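Local coordinates for arginine 3rd transport system periplasmic binding protein (PDB 3KZG) that probably binds arginine in the periplasm and delivers it to a membrane transport system, at residues G28-L33 with L224-F229. Residues are numbered along the deposited sequence; the frame is centred on the assembly and turned at random.
Sequences GFDIDL and LYSEYF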
# COMPACT_ATOMS: atom_id res chain seq x y z
N GLY A 28 -9.08 -21.24 15.06
CA GLY A 28 -8.60 -21.55 13.73
C GLY A 28 -9.04 -20.46 12.77
O GLY A 28 -9.86 -19.61 13.13
N PHE A 29 -8.51 -20.49 11.56
CA PHE A 29 -8.86 -19.48 10.57
C PHE A 29 -10.36 -19.42 10.25
O PHE A 29 -10.94 -18.34 10.20
CB PHE A 29 -8.09 -19.70 9.27
CG PHE A 29 -8.37 -18.67 8.22
CD1 PHE A 29 -7.84 -17.39 8.33
CD2 PHE A 29 -9.18 -18.96 7.13
CE1 PHE A 29 -8.12 -16.41 7.38
CE2 PHE A 29 -9.46 -18.00 6.16
CZ PHE A 29 -8.93 -16.72 6.29
N ASP A 30 -10.99 -20.58 10.02
CA ASP A 30 -12.42 -20.60 9.70
C ASP A 30 -13.25 -19.99 10.82
O ASP A 30 -14.23 -19.29 10.57
CB ASP A 30 -12.93 -22.02 9.44
CG ASP A 30 -12.55 -22.54 8.07
OD1 ASP A 30 -12.31 -21.71 7.17
OD2 ASP A 30 -12.50 -23.78 7.89
N ILE A 31 -12.85 -20.27 12.05
CA ILE A 31 -13.58 -19.75 13.20
C ILE A 31 -13.54 -18.23 13.21
O ILE A 31 -14.59 -17.58 13.30
CB ILE A 31 -12.99 -20.27 14.53
CG1 ILE A 31 -12.91 -21.80 14.52
CG2 ILE A 31 -13.82 -19.77 15.70
CD1 ILE A 31 -14.20 -22.50 14.16
N ASP A 32 -12.34 -17.67 13.11
CA ASP A 32 -12.17 -16.22 13.12
C ASP A 32 -12.87 -15.54 11.94
O ASP A 32 -13.45 -14.46 12.09
CB ASP A 32 -10.67 -15.84 13.10
CG ASP A 32 -9.92 -16.29 14.36
OD1 ASP A 32 -10.56 -16.50 15.41
OD2 ASP A 32 -8.68 -16.42 14.29
N LEU A 33 -12.82 -16.16 10.77
CA LEU A 33 -13.47 -15.57 9.60
C LEU A 33 -14.97 -15.49 9.79
O LEU A 33 -15.57 -14.42 9.71
CB LEU A 33 -13.16 -16.38 8.34
CG LEU A 33 -13.82 -15.82 7.08
CD1 LEU A 33 -13.35 -14.38 6.86
CD2 LEU A 33 -13.48 -16.68 5.89
N LEU A 224 -6.35 -10.77 8.63
CA LEU A 224 -6.61 -12.09 9.19
C LEU A 224 -5.86 -13.16 8.40
O LEU A 224 -5.15 -13.99 8.98
CB LEU A 224 -8.10 -12.39 9.16
CG LEU A 224 -8.49 -13.76 9.72
CD1 LEU A 224 -8.10 -13.85 11.20
CD2 LEU A 224 -9.98 -13.98 9.53
N TYR A 225 -6.01 -13.13 7.08
CA TYR A 225 -5.36 -14.11 6.22
C TYR A 225 -3.85 -14.16 6.46
O TYR A 225 -3.26 -15.25 6.55
CB TYR A 225 -5.62 -13.77 4.76
CG TYR A 225 -5.07 -14.79 3.80
CD1 TYR A 225 -5.84 -15.88 3.40
CD2 TYR A 225 -3.77 -14.68 3.31
CE1 TYR A 225 -5.31 -16.84 2.53
CE2 TYR A 225 -3.24 -15.63 2.46
CZ TYR A 225 -4.01 -16.70 2.07
OH TYR A 225 -3.47 -17.64 1.23
N SER A 226 -3.22 -13.00 6.55
CA SER A 226 -1.77 -12.93 6.74
C SER A 226 -1.33 -13.48 8.08
O SER A 226 -0.25 -14.06 8.19
CB SER A 226 -1.28 -11.49 6.56
OG SER A 226 -1.81 -10.63 7.55
N GLU A 227 -2.16 -13.32 9.11
CA GLU A 227 -1.83 -13.82 10.45
C GLU A 227 -1.69 -15.35 10.44
O GLU A 227 -0.95 -15.92 11.23
CB GLU A 227 -2.92 -13.44 11.46
CG GLU A 227 -3.18 -11.94 11.60
CD GLU A 227 -4.20 -11.62 12.68
OE1 GLU A 227 -3.86 -11.74 13.88
OE2 GLU A 227 -5.34 -11.25 12.33
N TYR A 228 -2.42 -16.00 9.53
CA TYR A 228 -2.40 -17.45 9.44
C TYR A 228 -1.52 -18.02 8.34
O TYR A 228 -0.82 -18.99 8.57
CB TYR A 228 -3.82 -17.97 9.20
CG TYR A 228 -4.67 -18.08 10.44
CD1 TYR A 228 -4.65 -19.24 11.22
CD2 TYR A 228 -5.49 -17.03 10.84
CE1 TYR A 228 -5.44 -19.35 12.36
CE2 TYR A 228 -6.28 -17.13 11.98
CZ TYR A 228 -6.25 -18.29 12.73
OH TYR A 228 -7.05 -18.38 13.85
N PHE A 229 -1.56 -17.42 7.16
CA PHE A 229 -0.82 -17.96 6.03
C PHE A 229 0.28 -17.06 5.48
O PHE A 229 0.54 -15.98 6.06
CB PHE A 229 -1.83 -18.32 4.93
CG PHE A 229 -3.10 -18.95 5.47
CD1 PHE A 229 -3.08 -20.24 6.02
CD2 PHE A 229 -4.30 -18.25 5.45
CE1 PHE A 229 -4.24 -20.81 6.54
CE2 PHE A 229 -5.47 -18.81 5.97
CZ PHE A 229 -5.44 -20.09 6.52
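Phe29 and Tyr228 join the start of helix 29-40 to the end of the C-terminal helix 220-228 of this solute-binding protein, an antiparallel helix packing built on an aromatic cluster of Phe29, Tyr228 and Phe229. The short segments 29-33 and 224-228 run nearly antiparallel (164°), their axes 10.7 Å apart. Phe29 holds its CG anti to the backbone N (chi1 -178°), which carries the ring across to the C-terminal helix. The edge of Phe229 points at one face of it, with Phe229 CE2 above the ring centre and 3.6 Å from Phe29 CD1. Phe29 turns its own edge to the face of Tyr228, its CD1 3.5 Å from Tyr228 CD2, planes at 78°. A flat, buried apolar ring suits this place because it can offer a face to one neighbour and an edge to the other. Branched Leu224 reaches two partners: its CG lies 3.6 Å from Phe29 CE1, while its CD1 methyl rests on Asp32 CB at 3.8 Å.

Tyr228, CG beside its backbone N, lies across the start of the other helix. Phe29 CB sits over its face, 3.8 Å from the ring centroid, a CH-pi contact. The phenol reaches past the N-cap residue Gly28, whose backbone angles call for glycine, and its OH donates a 2.6 Å hydrogen bond to Asp32 OD2, approaching from well above the carboxylate plane.

Beyond the pair, Phe229 also touches Met88, and Tyr225 packs on Ala217 of the second subunit. A tyrosine suits this boundary because its ring adds to the cluster while its hydroxyl serves the carboxylate of Asp32, a partly exposed residue: one hydrogen bond at the rim accompanies an otherwise mainly apolar contact.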